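Local coordinates for peptidase M14 domain-containing protein (Shewanella amazonensis, PDB 2QVP) that probably acts as a zinc-dependent hydrolase of the M14 metallopeptidase family, related to the carboxypeptidases and to succinylglutamate desuccinylase and aspartoacylase, at residues Gly164-His169 with Val240-Glu245; Val179-Pro184 with Val220-Phe225; Leu68-Gly73 with Val100-Leu105; Asp197-Tyr202 with Ala260-Thr265; Thr175-Tyr180 with Glu245-Gln250. All blocks are in the same frame, centred on the assembly; numbering follows the deposited sequence. Where two conformers were deposited one is given.

How the interactions relate
From the N terminus, interaction 3 comes first: it closes the beta-alpha-beta unit of strands 67-72 and 101-105 before any other contact opens. The remaining four are interleaved. Interaction 1 opens at 164-169, interaction 5 at 175-180, interaction 2 at 179-184 and interaction 4 at 197-202. Interaction 2 closes earliest, at 220-225, and so lies within the span of 1, while it shares Val179 and Tyr180 with the opening segment of 5. Interaction 1 then closes at 240-245, interaction 5 at 245-250 and interaction 4 at 260-265; these three cross one another, and 4 crosses 2 as well. Together the strand contacts build most of a mixed sheet, while interaction 4 joins two helices packed against it.

Interaction 1: residues Gly164-His169 with Val240-Glu245; sequences GILTCH and VGCCSE
Ile165, Thr167 and His169 turn their backbone groups to strand 241-247, and five hydrogen bonds zip the two strands together in parallel. Ile165 N reaches Val240 O at a rather long 3.3 Å, whereas Thr167 N meets Cys242 O at 2.9 Å with an N-H...O angle of 168°. Cys242 N and Ser244 N return bonds to Ile165 O and Thr167 O, and His169 N completes the ladder on Ser244 O. Leu166 and Cys168 use their backbone groups on the other edge, with Leu69 and Ser71 of strand 67-72.

Apolar contact is modest. Leu166 CD1 rests 3.8 Å from Cys242 CB on one face of the sheet; on the other, Ile165 CG2 lies 3.8 Å from Gly241 CA.

Sulfur-aromatic packing marks the His169 end. Cys243 SG, swung anti to its backbone N (chi1 176°), sits over a face of the imidazole, 3.7 Å from the centroid of the His169 ring. Glu245, the predicted proton donor/acceptor, runs alongside with its carboxylate plane 60° from that ring; OE1 of Glu245 touches His169 CB at 3.4 Å.

One water bridges the strands, hydrogen-bonded to Ser244 OG at 2.7 Å and close to His169 O.

His169 ND1 is buried here and has no polar partner in the model, while the ring also meets that of His75, and the side chain touches Glu78. The chemistry thus sets two polar side chains next to each other on a backbone held by five cross-strand hydrogen bonds, consistent with an active site built at the C-terminal ends of parallel strands.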
# COMPACT_ATOMS: atom_id res chain seq x y z
N GLY A 164 -7.72 -2.84 -9.60
CA GLY A 164 -6.61 -3.32 -8.79
C GLY A 164 -6.28 -2.51 -7.55
O GLY A 164 -6.36 -1.31 -7.57
N ILE A 165 -5.90 -3.21 -6.48
CA ILE A 165 -5.39 -2.64 -5.25
C ILE A 165 -4.02 -3.28 -4.93
O ILE A 165 -3.83 -4.49 -5.05
CB ILE A 165 -6.36 -2.79 -4.03
CG1 ILE A 165 -5.69 -2.31 -2.73
CG2 ILE A 165 -6.96 -4.23 -3.83
CD1 ILE A 165 -5.25 -0.85 -2.80
N LEU A 166 -3.05 -2.43 -4.61
CA LEU A 166 -1.77 -2.87 -4.11
C LEU A 166 -1.55 -2.12 -2.80
O LEU A 166 -1.59 -0.88 -2.83
CB LEU A 166 -0.64 -2.53 -5.07
CG LEU A 166 0.82 -2.68 -4.56
CD1 LEU A 166 1.17 -4.12 -4.23
CD2 LEU A 166 1.81 -2.14 -5.56
N THR A 167 -1.42 -2.84 -1.67
CA THR A 167 -1.09 -2.21 -0.40
C THR A 167 0.33 -2.67 -0.05
O THR A 167 0.65 -3.85 -0.13
CB THR A 167 -2.06 -2.52 0.72
OG1 THR A 167 -3.40 -2.35 0.24
CG2 THR A 167 -1.84 -1.57 1.86
N CYS A 168 1.18 -1.73 0.36
CA CYS A 168 2.56 -2.01 0.60
C CYS A 168 2.92 -2.11 2.06
O CYS A 168 3.14 -1.09 2.74
CB CYS A 168 3.39 -0.97 -0.16
SG CYS A 168 3.10 -1.19 -1.99
N HIS A 169 2.99 -3.36 2.52
CA HIS A 169 3.33 -3.71 3.91
C HIS A 169 4.76 -4.18 4.06
O HIS A 169 5.48 -4.33 3.06
CB HIS A 169 2.38 -4.81 4.40
CG HIS A 169 1.04 -4.31 4.81
ND1 HIS A 169 0.20 -3.65 3.95
CD2 HIS A 169 0.40 -4.37 6.00
CE1 HIS A 169 -0.90 -3.31 4.60
NE2 HIS A 169 -0.80 -3.74 5.84
N VAL A 240 -8.17 -7.49 -8.96
CA VAL A 240 -7.09 -8.25 -8.37
C VAL A 240 -6.58 -7.46 -7.19
O VAL A 240 -6.89 -6.26 -7.07
CB VAL A 240 -5.94 -8.51 -9.37
CG1 VAL A 240 -6.37 -9.49 -10.45
CG2 VAL A 240 -5.46 -7.18 -9.95
N GLY A 241 -5.83 -8.11 -6.31
CA GLY A 241 -5.27 -7.39 -5.16
C GLY A 241 -3.93 -7.93 -4.77
O GLY A 241 -3.61 -9.06 -5.09
N CYS A 242 -3.16 -7.12 -4.06
CA CYS A 242 -1.91 -7.58 -3.54
C CYS A 242 -1.57 -6.82 -2.27
O CYS A 242 -1.85 -5.63 -2.17
CB CYS A 242 -0.79 -7.41 -4.54
SG CYS A 242 0.84 -7.98 -3.97
N CYS A 243 -1.05 -7.54 -1.29
CA CYS A 243 -0.46 -6.93 -0.11
C CYS A 243 0.96 -7.49 -0.11
O CYS A 243 1.13 -8.66 0.19
CB CYS A 243 -1.23 -7.26 1.15
SG CYS A 243 -0.46 -6.62 2.61
N SER A 244 1.93 -6.69 -0.56
CA SER A 244 3.35 -7.06 -0.62
C SER A 244 3.96 -6.97 0.78
O SER A 244 3.57 -6.09 1.54
CB SER A 244 4.08 -6.14 -1.58
OG SER A 244 3.77 -4.79 -1.25
N GLU A 245 4.86 -7.88 1.14
CA GLU A 245 5.46 -7.88 2.49
C GLU A 245 6.99 -7.85 2.41
O GLU A 245 7.62 -8.89 2.28
CB GLU A 245 4.97 -9.10 3.27
CG GLU A 245 3.46 -9.09 3.57
CD GLU A 245 3.06 -8.22 4.73
OE1 GLU A 245 3.91 -7.63 5.43
OE2 GLU A 245 1.84 -8.14 4.96
O HOH W 1 5.75 -4.14 0.46

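Interaction 2: residues Val179-Pro184 with Val220-Phe225; sequences VYTFEP and VIFNHF
Phe182 presents the edge of its ring to the face of Phe225 in a T-shaped pair, the centroids of the two rings 4.8 Å apart and their planes at 64°. Phe182 CE2 stands almost over the middle of the Phe225 ring, and CD2 of Phe182 comes within 3.4 Å of Phe225 CZ. Just after Phe182 the side-chain amide of Asn223 grips the backbone of Glu183: Asn223 OD1 accepts from Glu183 N, and Asn223 ND2 donates to Glu183 O at 3.2 Å, nearly in the plane of its own amide. These two side-chain bonds tie the segments together beyond the last beta bridge, Thr181 with Phe222.

Tyr180 and Ile221 face one another across the strands and run side by side. Ile221 carries CG1 anti to its carbonyl carbon (chi1 -63°) and is extended beyond it, which lays CD1 over the Tyr180 ring, 3.7 Å from the ring centroid in a CH-pi contact. Beneath these side chains Ile221 N binds Val179 O, Thr181 N binds Ile221 O at 2.9 Å, and Asn223 N binds Thr181 O at 2.8 Å. A water links Thr181 O to His224 N.

Strand 220-222 forms one margin of the sheet, and strand 241-247 flanks 178-182 on its other side. Phe182 packs on helix 229-235, from which Arg235 makes a cation-pi contact with Phe225, while Thr181 OG1 hydrogen-bonds Ser192 of helix 190-200.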
# COMPACT_ATOMS: atom_id res chain seq x y z
N VAL A 179 4.08 -12.36 -0.64
CA VAL A 179 2.94 -11.54 -0.99
C VAL A 179 1.63 -12.26 -0.65
O VAL A 179 1.58 -13.51 -0.61
CB VAL A 179 2.93 -11.18 -2.49
CG1 VAL A 179 4.05 -10.20 -2.82
CG2 VAL A 179 3.01 -12.48 -3.36
N TYR A 180 0.62 -11.45 -0.35
CA TYR A 180 -0.75 -11.87 -0.19
C TYR A 180 -1.33 -11.45 -1.51
O TYR A 180 -1.15 -10.28 -1.88
CB TYR A 180 -1.50 -11.12 0.91
CG TYR A 180 -1.19 -11.52 2.34
CD1 TYR A 180 -0.16 -10.90 3.03
CD2 TYR A 180 -1.90 -12.54 2.97
CE1 TYR A 180 0.15 -11.28 4.33
CE2 TYR A 180 -1.60 -12.92 4.29
CZ TYR A 180 -0.57 -12.29 4.95
OH TYR A 180 -0.29 -12.64 6.24
N THR A 181 -1.98 -12.34 -2.24
CA THR A 181 -2.64 -11.91 -3.48
C THR A 181 -4.08 -12.41 -3.57
O THR A 181 -4.49 -13.38 -2.92
CB THR A 181 -1.85 -12.37 -4.73
OG1 THR A 181 -1.82 -13.79 -4.77
CG2 THR A 181 -0.42 -11.80 -4.74
N PHE A 182 -4.82 -11.71 -4.42
CA PHE A 182 -6.20 -11.97 -4.69
C PHE A 182 -6.39 -11.99 -6.20
O PHE A 182 -6.08 -10.99 -6.86
CB PHE A 182 -7.09 -10.89 -4.07
CG PHE A 182 -6.99 -10.77 -2.56
CD1 PHE A 182 -6.02 -9.96 -1.97
CD2 PHE A 182 -7.88 -11.43 -1.75
CE1 PHE A 182 -5.92 -9.86 -0.59
CE2 PHE A 182 -7.80 -11.33 -0.38
CZ PHE A 182 -6.84 -10.55 0.21
N GLU A 183 -6.85 -13.11 -6.75
CA GLU A 183 -7.17 -13.19 -8.18
C GLU A 183 -8.41 -14.03 -8.30
O GLU A 183 -8.62 -14.92 -7.46
CB GLU A 183 -6.06 -13.82 -9.01
CG GLU A 183 -4.71 -13.12 -8.99
CD GLU A 183 -3.73 -13.78 -9.98
OE1 GLU A 183 -4.08 -13.86 -11.16
OE2 GLU A 183 -2.60 -14.17 -9.60
N PRO A 184 -9.23 -13.80 -9.35
CA PRO A 184 -10.45 -14.61 -9.54
C PRO A 184 -10.17 -15.99 -10.18
O PRO A 184 -10.64 -16.28 -11.28
CB PRO A 184 -11.30 -13.70 -10.43
CG PRO A 184 -10.27 -13.01 -11.28
CD PRO A 184 -9.11 -12.75 -10.38
N VAL A 220 3.51 -16.90 -2.07
CA VAL A 220 2.17 -16.34 -2.15
C VAL A 220 1.15 -16.93 -1.13
O VAL A 220 1.06 -18.16 -0.99
CB VAL A 220 1.55 -16.61 -3.55
CG1 VAL A 220 0.18 -15.95 -3.67
CG2 VAL A 220 2.45 -16.14 -4.66
N ILE A 221 0.43 -16.06 -0.43
CA ILE A 221 -0.73 -16.42 0.41
C ILE A 221 -1.88 -15.96 -0.47
O ILE A 221 -2.03 -14.78 -0.75
CB ILE A 221 -0.72 -15.72 1.76
CG1 ILE A 221 0.50 -16.14 2.59
CG2 ILE A 221 -2.04 -16.02 2.50
CD1 ILE A 221 0.75 -15.26 3.82
N PHE A 222 -2.71 -16.88 -0.92
CA PHE A 222 -3.71 -16.62 -1.95
C PHE A 222 -5.15 -16.59 -1.45
O PHE A 222 -5.59 -17.54 -0.79
CB PHE A 222 -3.55 -17.72 -3.01
CG PHE A 222 -4.37 -17.52 -4.25
CD1 PHE A 222 -4.14 -16.44 -5.08
CD2 PHE A 222 -5.34 -18.43 -4.61
CE1 PHE A 222 -4.87 -16.24 -6.24
CE2 PHE A 222 -6.09 -18.25 -5.77
CZ PHE A 222 -5.86 -17.15 -6.58
N ASN A 223 -5.88 -15.52 -1.82
CA ASN A 223 -7.29 -15.35 -1.47
C ASN A 223 -7.60 -15.63 -0.00
O ASN A 223 -8.44 -16.47 0.30
CB ASN A 223 -8.15 -16.23 -2.39
CG ASN A 223 -8.17 -15.74 -3.83
OD1 ASN A 223 -7.91 -14.57 -4.10
ND2 ASN A 223 -8.54 -16.62 -4.75
N HIS A 224 -6.85 -14.97 0.89
CA HIS A 224 -7.04 -15.07 2.33
C HIS A 224 -7.75 -13.80 2.75
O HIS A 224 -7.11 -12.76 2.85
CB HIS A 224 -5.72 -15.20 3.09
CG HIS A 224 -5.87 -15.03 4.58
ND1 HIS A 224 -6.33 -16.04 5.39
CD2 HIS A 224 -5.71 -13.95 5.38
CE1 HIS A 224 -6.40 -15.60 6.64
NE2 HIS A 224 -6.04 -14.33 6.65
N PHE A 225 -9.06 -13.89 2.99
CA PHE A 225 -9.88 -12.74 3.38
C PHE A 225 -10.06 -12.58 4.89
O PHE A 225 -10.25 -13.55 5.61
CB PHE A 225 -11.25 -12.81 2.73
CG PHE A 225 -11.21 -12.62 1.26
CD1 PHE A 225 -10.95 -13.68 0.43
CD2 PHE A 225 -11.44 -11.38 0.71
CE1 PHE A 225 -10.91 -13.52 -0.94
CE2 PHE A 225 -11.43 -11.21 -0.66
CZ PHE A 225 -11.17 -12.28 -1.48
O HOH W 2 -4.61 -13.21 0.19

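Interaction 3: residues Leu68-Gly73 with Val100-Leu105; sequences LLISAG and VNLSVL
Val100 leans its CG2 on Leu68 CD2 at 3.6 Å, the two side chains meeting at about a right angle just ahead of strand 101-105. Asn101 contributes its backbone: its carbonyl O takes the N-H of Leu68 and starts a parallel ladder, while its side-chain amide turns away to Asn67 and Lys62.

Leu102 follows on the same face as Leu68 and Ile70. Its CG is anti to the backbone N (chi1 -174°), which carries CD1 in among them, 4.0 Å from Ile70 CD1. Ser103 works twice through its backbone, donating from N to Leu68 O at 2.9 Å with an N-H...O angle of 167° and accepting from Ile70 N at 2.9 Å on its own O. Leu69 CD1 folds over this residue and lies 3.4 Å from Ser103 O; the hydroxyl of Ser103 is bound by Gln57.

Val104 sets CG2 against Ile70 CB at 4.1 Å, both residues beneath Leu85 of helix 80-91. Leu105 ends the walk, its N bonded to Ile70 O at 2.8 Å and its O to Ala72 N. Its CB packs on Ser71 CB at 3.8 Å, and Ser71 OG is held by Thr167 of the next strand.

These are the two parallel strands of a beta-alpha-beta unit, joined through helix 80-91. Leu68, Ile70, Leu102 and Val104 make one face wholly aliphatic; on the other Leu69 and Leu105 alternate with Ser71 and Ser103, whose hydroxyls find partners beyond the pair. Cohesion between the strands therefore rests on backbone hydrogen bonds and hydrocarbon packing in a wholly buried setting.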
# COMPACT_ATOMS: atom_id res chain seq x y z
N LEU A 68 -6.39 2.09 -10.84
CA LEU A 68 -5.50 1.41 -9.93
C LEU A 68 -5.28 2.26 -8.66
O LEU A 68 -5.17 3.46 -8.75
CB LEU A 68 -4.16 1.14 -10.61
CG LEU A 68 -3.88 -0.22 -11.25
CD1 LEU A 68 -5.10 -0.92 -11.83
CD2 LEU A 68 -2.71 -0.04 -12.24
N LEU A 69 -5.29 1.61 -7.49
CA LEU A 69 -5.01 2.28 -6.21
C LEU A 69 -3.80 1.63 -5.56
O LEU A 69 -3.70 0.39 -5.51
CB LEU A 69 -6.21 2.22 -5.27
CG LEU A 69 -6.08 2.86 -3.87
CD1 LEU A 69 -5.76 4.33 -3.94
CD2 LEU A 69 -7.34 2.63 -3.06
N ILE A 70 -2.89 2.47 -5.05
CA ILE A 70 -1.76 2.03 -4.31
C ILE A 70 -1.86 2.62 -2.92
O ILE A 70 -1.99 3.83 -2.79
CB ILE A 70 -0.43 2.46 -4.94
CG1 ILE A 70 -0.31 1.97 -6.40
CG2 ILE A 70 0.70 1.94 -4.06
CD1 ILE A 70 1.02 2.29 -7.07
N SER A 71 -1.80 1.79 -1.87
CA SER A 71 -1.84 2.32 -0.49
C SER A 71 -0.60 1.91 0.32
O SER A 71 0.04 0.88 0.05
CB SER A 71 -3.13 1.94 0.25
OG SER A 71 -3.33 0.54 0.25
N ALA A 72 -0.24 2.74 1.29
CA ALA A 72 0.91 2.45 2.14
C ALA A 72 0.74 3.05 3.52
O ALA A 72 -0.14 3.88 3.74
CB ALA A 72 2.21 2.96 1.49
N GLY A 73 1.53 2.54 4.46
CA GLY A 73 1.61 3.07 5.82
C GLY A 73 0.45 2.87 6.76
O GLY A 73 0.17 3.75 7.55
N VAL A 100 -3.40 4.93 -17.33
CA VAL A 100 -3.94 4.49 -16.04
C VAL A 100 -4.46 5.69 -15.23
O VAL A 100 -3.91 6.77 -15.32
CB VAL A 100 -2.88 3.74 -15.18
CG1 VAL A 100 -1.77 4.70 -14.68
CG2 VAL A 100 -3.55 2.97 -14.01
N ASN A 101 -5.57 5.48 -14.51
CA ASN A 101 -6.12 6.44 -13.56
C ASN A 101 -5.51 5.99 -12.27
O ASN A 101 -6.03 5.08 -11.63
CB ASN A 101 -7.63 6.36 -13.52
CG ASN A 101 -8.28 6.73 -14.83
OD1 ASN A 101 -7.81 7.60 -15.55
ND2 ASN A 101 -9.39 6.05 -15.15
N LEU A 102 -4.35 6.55 -11.92
CA LEU A 102 -3.64 6.09 -10.72
C LEU A 102 -4.03 6.92 -9.51
O LEU A 102 -4.01 8.13 -9.58
CB LEU A 102 -2.13 6.13 -10.94
CG LEU A 102 -1.28 5.54 -9.81
CD1 LEU A 102 -1.51 4.06 -9.58
CD2 LEU A 102 0.18 5.82 -10.10
N SER A 103 -4.41 6.24 -8.42
CA SER A 103 -4.68 6.85 -7.13
C SER A 103 -3.73 6.28 -6.08
O SER A 103 -3.28 5.12 -6.19
CB SER A 103 -6.13 6.62 -6.75
OG SER A 103 -6.91 7.21 -7.76
N VAL A 104 -3.39 7.09 -5.08
CA VAL A 104 -2.46 6.66 -4.07
C VAL A 104 -2.88 7.15 -2.70
O VAL A 104 -3.28 8.26 -2.58
CB VAL A 104 -1.01 7.17 -4.38
CG1 VAL A 104 -0.13 6.91 -3.21
CG2 VAL A 104 -0.42 6.48 -5.63
N LEU A 105 -2.82 6.26 -1.70
CA LEU A 105 -3.01 6.58 -0.29
C LEU A 105 -1.56 6.46 0.24
O LEU A 105 -1.15 5.39 0.66
CB LEU A 105 -3.98 5.60 0.41
CG LEU A 105 -5.47 5.79 0.11
CD1 LEU A 105 -6.32 4.62 0.55
CD2 LEU A 105 -5.99 7.12 0.77

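Interaction 4: residues Asp197-Tyr202 with Ala260-Thr265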
# COMPACT_ATOMS: atom_id res chain seq x y z
N ASP A 197 7.96 -12.07 -7.78
CA ASP A 197 9.27 -12.05 -8.47
C ASP A 197 9.93 -10.69 -8.33
O ASP A 197 11.10 -10.64 -8.04
CB ASP A 197 9.19 -12.43 -9.96
CG ASP A 197 9.00 -13.94 -10.20
OD1 ASP A 197 9.03 -14.73 -9.23
OD2 ASP A 197 8.84 -14.33 -11.37
N ALA A 198 9.17 -9.61 -8.50
CA ALA A 198 9.69 -8.26 -8.35
C ALA A 198 10.38 -8.06 -6.99
O ALA A 198 11.48 -7.53 -6.95
CB ALA A 198 8.58 -7.21 -8.54
N LEU A 199 9.74 -8.50 -5.91
CA LEU A 199 10.32 -8.44 -4.56
C LEU A 199 11.52 -9.39 -4.41
O LEU A 199 12.48 -9.08 -3.70
CB LEU A 199 9.27 -8.77 -3.50
CG LEU A 199 8.09 -7.80 -3.31
CD1 LEU A 199 7.06 -8.42 -2.34
CD2 LEU A 199 8.53 -6.44 -2.81
N GLY A 200 11.41 -10.55 -5.08
CA GLY A 200 12.45 -11.59 -5.15
C GLY A 200 13.76 -11.17 -5.79
O GLY A 200 14.78 -11.88 -5.65
N GLN A 201 13.74 -10.07 -6.54
CA GLN A 201 14.96 -9.51 -7.11
C GLN A 201 15.80 -8.89 -6.00
O GLN A 201 17.02 -8.78 -6.16
CB GLN A 201 14.66 -8.46 -8.19
CG GLN A 201 13.79 -8.91 -9.37
CD GLN A 201 14.36 -10.08 -10.16
OE1 GLN A 201 15.54 -10.07 -10.53
NE2 GLN A 201 13.53 -11.09 -10.44
N TYR A 202 15.15 -8.46 -4.91
CA TYR A 202 15.82 -7.85 -3.76
C TYR A 202 16.07 -8.82 -2.60
O TYR A 202 17.12 -8.74 -1.96
CB TYR A 202 15.02 -6.61 -3.29
CG TYR A 202 14.97 -5.55 -4.35
CD1 TYR A 202 13.98 -5.56 -5.34
CD2 TYR A 202 15.94 -4.54 -4.41
CE1 TYR A 202 13.96 -4.61 -6.35
CE2 TYR A 202 15.91 -3.57 -5.42
CZ TYR A 202 14.92 -3.62 -6.39
OH TYR A 202 14.87 -2.67 -7.38
N ALA A 260 9.04 0.16 -4.41
CA ALA A 260 8.87 0.91 -5.67
C ALA A 260 8.80 -0.02 -6.90
O ALA A 260 8.04 0.25 -7.83
CB ALA A 260 10.01 1.87 -5.84
N ALA A 261 9.62 -1.07 -6.87
CA ALA A 261 9.72 -2.10 -7.93
C ALA A 261 8.39 -2.85 -8.08
O ALA A 261 7.92 -3.07 -9.21
CB ALA A 261 10.82 -3.07 -7.60
N ALA A 262 7.81 -3.25 -6.95
CA ALA A 262 6.50 -3.90 -6.92
C ALA A 262 5.40 -2.96 -7.46
O ALA A 262 4.53 -3.42 -8.19
CB ALA A 262 6.15 -4.36 -5.51
N MSE A 263 5.46 -1.66 -7.12
CA MSE A 263 4.48 -0.67 -7.63
C MSE A 263 4.59 -0.52 -9.14
O MSE A 263 3.56 -0.49 -9.84
CB MSE A 263 4.64 0.69 -6.94
CG MSE A 263 4.33 0.66 -5.47
SE MSE A 263 4.89 2.20 -4.49
CE MSE A 263 4.99 1.44 -2.71
N ASN A 264 5.82 -0.47 -9.63
CA ASN A 264 6.09 -0.46 -11.09
C ASN A 264 5.52 -1.68 -11.79
O ASN A 264 4.88 -1.53 -12.82
CB ASN A 264 7.59 -0.41 -11.40
CG ASN A 264 8.22 0.94 -11.11
OD1 ASN A 264 7.58 1.99 -11.27
ND2 ASN A 264 9.49 0.92 -10.72
N THR A 265 5.76 -2.87 -11.24
CA THR A 265 5.26 -4.13 -11.81
C THR A 265 3.75 -4.20 -11.77
O THR A 265 3.14 -4.63 -12.75
CB THR A 265 5.83 -5.35 -11.05
OG1 THR A 265 7.26 -5.25 -11.02
CG2 THR A 265 5.45 -6.65 -11.73
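Ala198 meets Thr265 where the two helices come close, with its CB 3.4 Å from Thr265 OG1. The same methyl lies near the backbone of Ala262, and the CA atoms of Ala198 and Ala262 are 5.6 Å apart, a spacing that small side chains on both helices permit. Leu199 adds a looser touch, CD2 to Ala262 CB at 4.2 Å. At the far side Tyr202 brings CE1 to within 3.7 Å of Ala261 CB, its hydroxyl close to the same methyl. No hydrogen bond passes between the segments, so the first shell is van der Waals packing over a small area.

The next shell fixes these groups. Thr265 OG1 sits anti to its carbonyl carbon (chi1 -54°), a torsion that lets the hydroxyl fold back and donate to Ala261 O at 2.9 Å. Thr265 N donates to the same carbonyl in the ordinary helical bond, and the two donors reach it from opposite faces of its plane. The hydroxyl that Ala198 touches is thereby tied to its own helix. Tyr202 is placed by the turn that finishes the first segment: its N bonds Leu199 O at 3.0 Å, and Ala198 O lies in the plane of the Tyr202 ring at its edge.

Farther out, Tyr202 spreads over Gln254, Leu257 and Ala258, so helix 252-270 supports it along more than one turn. Helix 190-200 also sends Leu195 to Ala262 and Thr265. On the inner side Leu199 packs on Val179 of strand 178-182, while Met263, present as selenomethionine, reaches Leu166 and Cys168 of strand 165-171 and Phe88 of helix 80-91.

Interaction 5: residues Thr175-Tyr180 with Glu245-Gln250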
# COMPACT_ATOMS: atom_id res chain seq x y z
N THR A 175 13.10 -11.73 7.35
CA THR A 175 14.27 -11.59 6.47
C THR A 175 13.88 -11.91 5.01
O THR A 175 14.44 -11.34 4.07
CB THR A 175 15.40 -12.57 6.90
OG1 THR A 175 16.00 -12.10 8.11
CG2 THR A 175 16.48 -12.70 5.83
N ASP A 176 12.91 -12.82 4.82
CA ASP A 176 12.41 -13.23 3.51
C ASP A 176 11.13 -12.51 3.17
O ASP A 176 10.41 -12.05 4.07
CB ASP A 176 12.14 -14.73 3.49
CG ASP A 176 13.37 -15.55 3.81
OD1 ASP A 176 14.51 -15.10 3.52
OD2 ASP A 176 13.18 -16.65 4.34
N THR A 177 10.84 -12.45 1.87
CA THR A 177 9.70 -11.71 1.34
C THR A 177 8.63 -12.66 0.79
O THR A 177 8.90 -13.82 0.49
CB THR A 177 10.17 -10.64 0.28
OG1 THR A 177 9.14 -9.65 0.06
CG2 THR A 177 10.56 -11.28 -1.02
N TYR A 178 7.42 -12.14 0.70
CA TYR A 178 6.27 -12.88 0.23
C TYR A 178 5.17 -11.86 -0.09
O TYR A 178 5.34 -10.67 0.11
CB TYR A 178 5.78 -13.90 1.28
CG TYR A 178 5.30 -13.29 2.58
CD1 TYR A 178 6.21 -12.87 3.54
CD2 TYR A 178 3.93 -13.15 2.86
CE1 TYR A 178 5.79 -12.30 4.72
CE2 TYR A 178 3.50 -12.60 4.05
CZ TYR A 178 4.45 -12.18 4.99
OH TYR A 178 4.08 -11.60 6.19
N VAL A 179 4.08 -12.36 -0.64
CA VAL A 179 2.94 -11.54 -0.99
C VAL A 179 1.63 -12.26 -0.65
O VAL A 179 1.58 -13.51 -0.61
CB VAL A 179 2.93 -11.18 -2.49
CG1 VAL A 179 4.05 -10.20 -2.82
CG2 VAL A 179 3.01 -12.48 -3.36
N TYR A 180 0.62 -11.45 -0.35
CA TYR A 180 -0.75 -11.87 -0.19
C TYR A 180 -1.33 -11.45 -1.51
O TYR A 180 -1.15 -10.28 -1.88
CB TYR A 180 -1.50 -11.12 0.91
CG TYR A 180 -1.19 -11.52 2.34
CD1 TYR A 180 -0.16 -10.90 3.03
CD2 TYR A 180 -1.90 -12.54 2.97
CE1 TYR A 180 0.15 -11.28 4.33
CE2 TYR A 180 -1.60 -12.92 4.29
CZ TYR A 180 -0.57 -12.29 4.95
OH TYR A 180 -0.29 -12.64 6.24
N GLU A 245 4.86 -7.88 1.14
CA GLU A 245 5.46 -7.88 2.49
C GLU A 245 6.99 -7.85 2.41
O GLU A 245 7.62 -8.89 2.28
CB GLU A 245 4.97 -9.10 3.27
CG GLU A 245 3.46 -9.09 3.57
CD GLU A 245 3.06 -8.22 4.73
OE1 GLU A 245 3.91 -7.63 5.43
OE2 GLU A 245 1.84 -8.14 4.96
N THR A 246 7.58 -6.66 2.43
CA THR A 246 9.04 -6.55 2.41
C THR A 246 9.58 -6.89 3.82
O THR A 246 8.91 -6.61 4.82
CB THR A 246 9.57 -5.22 1.81
OG1 THR A 246 8.93 -4.09 2.43
CG2 THR A 246 9.30 -5.24 0.30
N PRO A 247 10.78 -7.51 3.91
CA PRO A 247 11.25 -7.96 5.22
C PRO A 247 11.93 -6.84 6.02
O PRO A 247 12.93 -6.30 5.54
CB PRO A 247 12.25 -9.06 4.84
CG PRO A 247 12.42 -8.99 3.32
CD PRO A 247 11.80 -7.74 2.87
N GLY A 248 11.43 -6.52 7.21
CA GLY A 248 11.99 -5.43 8.05
C GLY A 248 13.41 -5.57 8.59
O GLY A 248 14.05 -4.57 8.92
N GLN A 249 13.91 -6.81 8.63
CA GLN A 249 15.28 -7.10 9.08
C GLN A 249 16.36 -6.83 8.01
O GLN A 249 17.53 -7.10 8.22
CB GLN A 249 15.35 -8.54 9.56
CG GLN A 249 14.42 -8.87 10.72
CD GLN A 249 14.86 -8.23 12.02
OE1 GLN A 249 15.89 -8.60 12.59
NE2 GLN A 249 14.05 -7.30 12.52
N GLN A 250 15.94 -6.32 6.85
CA GLN A 250 16.81 -5.96 5.74
C GLN A 250 17.07 -4.47 5.78
O GLN A 250 16.36 -3.76 6.50
CB GLN A 250 16.11 -6.32 4.43
CG GLN A 250 15.79 -7.81 4.28
CD GLN A 250 17.02 -8.68 4.15
OE1 GLN A 250 18.13 -8.19 3.96
NE2 GLN A 250 16.81 -9.99 4.20
O HOH W 3 8.49 -10.01 4.89
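Tyr178 O accepts the N-H of Glu245 at 3.0 Å, the one direct backbone bond between the segments. In the other direction Tyr178 N stands 3.6 Å from Glu245 O, and that carbonyl is served differently. Thr177 OG1 donates to Glu245 O at 2.8 Å, approaching from above the carbonyl plane, 47° out of it and off the lone pairs. A water donates to Glu245 O at 3.0 Å and to Asp176 O as well.

This is where strand 241-247 pairs antiparallel with 178-182 in the otherwise largely parallel centre of the sheet, as Tyr178 and Glu245 form a hydrogen-bonded pair with both side chains on one face. Glu245 CB and CG lie over the Tyr178 ring, CB 3.7 Å from its centroid, and the carboxylate is nearly parallel to the ring, 13° apart. The Tyr178 hydroxyl is taken by Asp171. Glu245 OE2 comes to the edge of the Tyr180 ring, 3.6 Å from CE1.

From Pro247 to Gln250 the chain makes a type I beta turn, closed by Gln250 N on Pro247 O. Gln250 then bends at chi2 (-68°) to bring NE2 to Thr175 O at 2.7 Å; the donor lies in the carbonyl plane, on a lone pair. Pro247 CG packs against the same oxygen. Thr246 OG1 is engaged by Glu170 and Asn259, and Gln249 NE2 by Val172 O.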